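Local coordinates for protein ferulic acid decarboxylase 1 (Candida dubliniensis, PDB 4ZAD) that probably catalyses the reversible decarboxylation of ferulic, p-coumaric and cinnamic acids to the corresponding vinyl aromatics, using a prenylated FMN cofactor and manganese, at residues 288-293 with 449-454. Residues are numbered along the deposited sequence; the frame is centred on the assembly and turned at random.
With 4LU (1-deoxy-5-O-phosphono-1-(3,3,4,5-tetramethyl-9,11-dioxo-2,3,8,9,10,11-hexahydro-7H-quinolino[1,8-fg]pteridin-12-ium-7-y l)-D-ribitol), chain E.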
ATOM      1  N   GLY A 288       9.257 -21.116   5.255  1.00 27.20           N
ATOM      2  CA  GLY A 288       8.540 -19.977   4.699  1.00 27.46           C
ATOM      3  C   GLY A 288       7.858 -19.208   5.813  1.00 27.78           C
ATOM      4  O   GLY A 288       6.994 -19.726   6.490  1.00 27.42           O
ATOM      5  N   GLU A 289       8.308 -17.984   6.062  0.50 27.74           N
ATOM      6  CA  GLU A 289       7.896 -17.249   7.264  0.50 27.72           C
ATOM      7  C   GLU A 289       7.242 -15.904   6.943  0.50 27.95           C
ATOM      8  O   GLU A 289       7.019 -15.549   5.786  0.50 27.85           O
ATOM      9  CB  GLU A 289       9.092 -17.063   8.237  0.50 27.77           C
ATOM     10  CG  GLU A 289       9.090 -17.979   9.508  0.50 26.46           C
ATOM     11  CD  GLU A 289       8.419 -17.383  10.759  0.50 24.85           C
ATOM     12  OE1 GLU A 289       7.484 -16.555  10.652  0.50 19.20           O
ATOM     13  OE2 GLU A 289       8.842 -17.776  11.876  0.50 25.65           O
ATOM     14  N   MET A 290       6.984 -15.170   8.018  1.00 28.35           N
ATOM     15  CA  MET A 290       6.116 -14.005   8.079  1.00 28.55           C
ATOM     16  C   MET A 290       6.340 -12.838   7.126  1.00 28.41           C
ATOM     17  O   MET A 290       5.444 -11.994   6.984  1.00 28.33           O
ATOM     18  CB  MET A 290       6.124 -13.472   9.533  1.00 28.32           C
ATOM     19  CG  MET A 290       7.484 -12.963  10.011  1.00 28.41           C
ATOM     20  SD  MET A 290       7.411 -12.466  11.725  1.00 28.80           S
ATOM     21  CE  MET A 290       6.390 -11.010  11.524  1.00 26.03           C
ATOM     22  N   HIS A 291       7.495 -12.765   6.481  1.00 27.95           N
ATOM     23  CA  HIS A 291       7.736 -11.693   5.533  1.00 27.70           C
ATOM     24  C   HIS A 291       7.509 -12.151   4.118  1.00 28.11           C
ATOM     25  O   HIS A 291       7.685 -11.379   3.189  1.00 28.86           O
ATOM     26  CB  HIS A 291       9.114 -11.127   5.736  1.00 27.05           C
ATOM     27  CG  HIS A 291       9.328 -10.610   7.121  1.00 27.79           C
ATOM     28  ND1 HIS A 291      10.233 -11.173   7.992  1.00 28.29           N
ATOM     29  CD2 HIS A 291       8.725  -9.603   7.803  1.00 29.71           C
ATOM     30  CE1 HIS A 291      10.202 -10.516   9.140  1.00 31.06           C
ATOM     31  NE2 HIS A 291       9.286  -9.568   9.057  1.00 29.95           N
ATOM     32  N   GLY A 292       7.104 -13.405   3.955  1.00 28.48           N
ATOM     33  CA  GLY A 292       6.701 -13.919   2.656  1.00 29.25           C
ATOM     34  C   GLY A 292       7.740 -14.681   1.847  1.00 29.80           C
ATOM     35  O   GLY A 292       7.474 -15.004   0.674  1.00 29.92           O
ATOM     36  N   TYR A 293       8.902 -14.979   2.448  1.00 30.17           N
ATOM     37  CA  TYR A 293       9.945 -15.804   1.799  1.00 30.51           C
ATOM     38  C   TYR A 293      10.243 -17.143   2.508  1.00 31.17           C
ATOM     39  O   TYR A 293      10.097 -17.278   3.725  1.00 30.89           O
ATOM     40  CB  TYR A 293      11.254 -15.015   1.680  1.00 30.11           C
ATOM     41  CG  TYR A 293      11.071 -13.644   1.083  1.00 30.27           C
ATOM     42  CD1 TYR A 293      10.636 -12.561   1.872  1.00 30.90           C
ATOM     43  CD2 TYR A 293      11.308 -13.415  -0.248  1.00 28.56           C
ATOM     44  CE1 TYR A 293      10.436 -11.326   1.341  1.00 27.68           C
ATOM     45  CE2 TYR A 293      11.124 -12.180  -0.778  1.00 29.49           C
ATOM     46  CZ  TYR A 293      10.669 -11.140   0.018  1.00 28.42           C
ATOM     47  OH  TYR A 293      10.492  -9.902  -0.527  1.00 28.89           O
ATOM     48  N   LYS A 449      19.045  -3.748  18.274  0.50 36.27           N
ATOM     49  CA  LYS A 449      19.146  -5.099  17.709  0.50 36.21           C
ATOM     50  C   LYS A 449      18.142  -5.233  16.562  0.50 35.96           C
ATOM     51  O   LYS A 449      16.947  -5.026  16.769  0.50 35.81           O
ATOM     52  CB  LYS A 449      18.900  -6.191  18.773  0.50 36.01           C
ATOM     53  N   PRO A 450      18.628  -5.576  15.346  1.00 35.89           N
ATOM     54  CA  PRO A 450      17.729  -5.805  14.215  1.00 35.05           C
ATOM     55  C   PRO A 450      17.017  -7.116  14.402  1.00 34.38           C
ATOM     56  O   PRO A 450      17.447  -7.930  15.194  1.00 33.47           O
ATOM     57  CB  PRO A 450      18.669  -5.877  13.008  1.00 35.15           C
ATOM     58  CG  PRO A 450      19.960  -6.325  13.562  1.00 36.09           C
ATOM     59  CD  PRO A 450      20.040  -5.864  14.987  1.00 35.82           C
ATOM     60  N   PHE A 451      15.897  -7.284  13.703  1.00 34.79           N
ATOM     61  CA  PHE A 451      15.123  -8.540  13.685  1.00 34.25           C
ATOM     62  C   PHE A 451      15.744  -9.432  12.627  1.00 34.36           C
ATOM     63  O   PHE A 451      15.629  -9.162  11.442  1.00 33.99           O
ATOM     64  CB  PHE A 451      13.645  -8.247  13.376  1.00 34.14           C
ATOM     65  CG  PHE A 451      12.717  -9.461  13.420  1.00 31.38           C
ATOM     66  CD1 PHE A 451      12.932 -10.513  14.292  1.00 28.96           C
ATOM     67  CD2 PHE A 451      11.568  -9.480  12.626  1.00 28.69           C
ATOM     68  CE1 PHE A 451      12.028 -11.593  14.337  1.00 28.80           C
ATOM     69  CE2 PHE A 451      10.679 -10.536  12.660  1.00 27.28           C
ATOM     70  CZ  PHE A 451      10.896 -11.589  13.516  1.00 26.94           C
ATOM     71  N   ALA A 452      16.432 -10.473  13.079  1.00 35.08           N
ATOM     72  CA  ALA A 452      17.119 -11.448  12.191  1.00 35.45           C
ATOM     73  C   ALA A 452      16.274 -12.123  11.112  1.00 35.08           C
ATOM     74  O   ALA A 452      16.838 -12.558  10.129  1.00 35.32           O
ATOM     75  CB  ALA A 452      17.842 -12.548  13.022  1.00 35.23           C
ATOM     76  N   LEU A 453      14.963 -12.252  11.293  1.00 34.94           N
ATOM     77  CA  LEU A 453      14.124 -12.783  10.206  1.00 34.88           C
ATOM     78  C   LEU A 453      13.829 -11.788   9.065  1.00 34.77           C
ATOM     79  O   LEU A 453      13.590 -12.236   7.947  1.00 35.88           O
ATOM     80  CB  LEU A 453      12.814 -13.366  10.721  1.00 35.15           C
ATOM     81  CG  LEU A 453      12.820 -14.803  11.276  1.00 35.94           C
ATOM     82  CD1 LEU A 453      13.700 -14.949  12.563  1.00 36.87           C
ATOM     83  CD2 LEU A 453      11.362 -15.279  11.533  1.00 33.18           C
ATOM     84  N   ALA A 454      13.836 -10.473   9.309  1.00 33.96           N
ATOM     85  CA  ALA A 454      13.627  -9.502   8.226  1.00 33.26           C
ATOM     86  C   ALA A 454      14.482  -9.938   7.070  1.00 33.48           C
ATOM     87  O   ALA A 454      15.676 -10.197   7.264  1.00 33.79           O
ATOM     88  CB  ALA A 454      14.037  -8.104   8.613  1.00 33.01           C
TER
HETATM   89  C9  4LU E 603       3.757 -16.461  16.249  1.00 25.48           C
HETATM   90  C8  4LU E 603       2.671 -17.172  15.720  1.00 23.73           C
HETATM   91  C7  4LU E 603       2.879 -18.248  14.845  1.00 23.50           C
HETATM   92  C10 4LU E 603       7.324 -17.069  16.965  1.00 31.52           C
HETATM   93  C6  4LU E 603       4.279 -18.556  14.434  1.00 26.69           C
HETATM   94  N3  4LU E 603       9.791 -18.239  16.948  1.00 35.70           N
HETATM   95  C2  4LU E 603       9.491 -17.342  17.895  1.00 33.13           C
HETATM   96  C13 4LU E 603       4.382 -20.928  14.361  1.00 29.97           C
HETATM   97  C5  4LU E 603       4.576 -19.677  13.536  1.00 29.47           C
HETATM   98  C1  4LU E 603       6.970 -18.978  13.830  1.00 31.33           C
HETATM   99  O2  4LU E 603      10.358 -17.098  18.743  1.00 30.21           O
HETATM  100  N1  4LU E 603       8.268 -16.757  17.903  1.00 33.42           N
HETATM  101  C4  4LU E 603       8.907 -18.571  15.985  1.00 34.33           C
HETATM  102  O4  4LU E 603       9.326 -19.424  15.166  1.00 35.46           O
HETATM  103  C4A 4LU E 603       7.657 -17.997  15.955  1.00 31.85           C
HETATM  104  N5  4LU E 603       6.700 -18.043  14.696  1.00 30.35           N
HETATM  105  C3  4LU E 603       5.997 -19.786  13.252  1.00 31.29           C
HETATM  106  C12 4LU E 603       3.684 -19.757  12.302  1.00 25.41           C
HETATM  107  C5A 4LU E 603       5.383 -17.734  14.994  1.00 26.84           C
HETATM  108  C7M 4LU E 603       1.746 -19.057  14.271  1.00 18.57           C
HETATM  109  C8M 4LU E 603       1.298 -16.756  16.180  1.00 19.71           C
HETATM  110  C9A 4LU E 603       5.096 -16.822  16.035  1.00 26.54           C
HETATM  111  N10 4LU E 603       6.097 -16.479  17.010  1.00 26.88           N
HETATM  112  C1' 4LU E 603       6.086 -15.167  17.673  1.00 25.72           C
HETATM  113  C2' 4LU E 603       5.852 -15.396  19.166  1.00 23.97           C
HETATM  114  O2' 4LU E 603       4.746 -16.309  19.321  1.00 25.48           O
HETATM  115  C3' 4LU E 603       5.599 -14.088  19.926  1.00 22.32           C
HETATM  116  O3' 4LU E 603       6.769 -13.246  19.854  1.00 19.77           O
HETATM  117  C4' 4LU E 603       5.234 -14.331  21.407  1.00 20.41           C
HETATM  118  O4' 4LU E 603       5.343 -13.101  22.130  1.00 16.95           O
HETATM  119  C5' 4LU E 603       6.187 -15.340  22.071  1.00 20.03           C
HETATM  120  O5' 4LU E 603       5.926 -15.548  23.444  1.00 15.72           O
HETATM  121  P   4LU E 603       6.808 -14.925  24.608  1.00 19.83           P
HETATM  122  O2P 4LU E 603       6.183 -15.681  25.780  1.00 13.58           O
HETATM  123  O3P 4LU E 603       6.518 -13.412  24.501  1.00 16.03           O
HETATM  124  O1P 4LU E 603       8.246 -15.271  24.287  1.00 15.88           O
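His291 and Met290 meet Phe451, and Glu289 meets Leu453, where two type I beta turns, Glu289 to Gly292 and Phe451 to Ala454, lie side chain to side chain beside the prenylated flavin of this UbiD-type decarboxylase. The first turn lies in the Rift-related, flavin-binding part of the sequence and the second in the C-terminal part, so the contact bridges the two next to the active site. Each turn is closed by a backbone bond, Gly292 N to Glu289 O and Ala454 N to Phe451 O.

The acidic group at the contact is the carboxylate of Glu289, the predicted proton donor, modelled in two conformers. In the one described here Met290 N donates to Glu289 OE1 at 3.0 Å, using the anti lone pair of OE1. Arg179, a flavin-binding residue, adds a weak, long ion pair to OE2. In the same conformer Leu453 CD2 packs 3.6 Å from Glu289 OE2; a very short approach of that oxygen to C1 of the prenylated flavin is doubtful.

Around the turns, the second subunit takes the His291 carbonyl oxygen through Trp430 NE1 of that subunit, and Gln366 NE2 of the same chain bonds to Met290 O.

The aromatic contacts are made at rims. The imidazole and phenyl planes stand at 73° with their centroids 5.7 Å apart, and neither ring lies over the other; His291 CE1 comes 3.6 Å from Phe451 CE2. With CG anti to the backbone N (chi1 -176°), the Phe451 ring extends toward the first turn, and its CE2 corner meets His291 and Met290. Leu453 CB rests on a face of the Phe451 ring, offset toward the rim. A Met-aromatic contact adds to the pair: Met290 CG sits over the centre of one imidazole face, while Met290 SD lies in the phenyl plane at the ring edge, 3.9 Å from CE2 of Phe451.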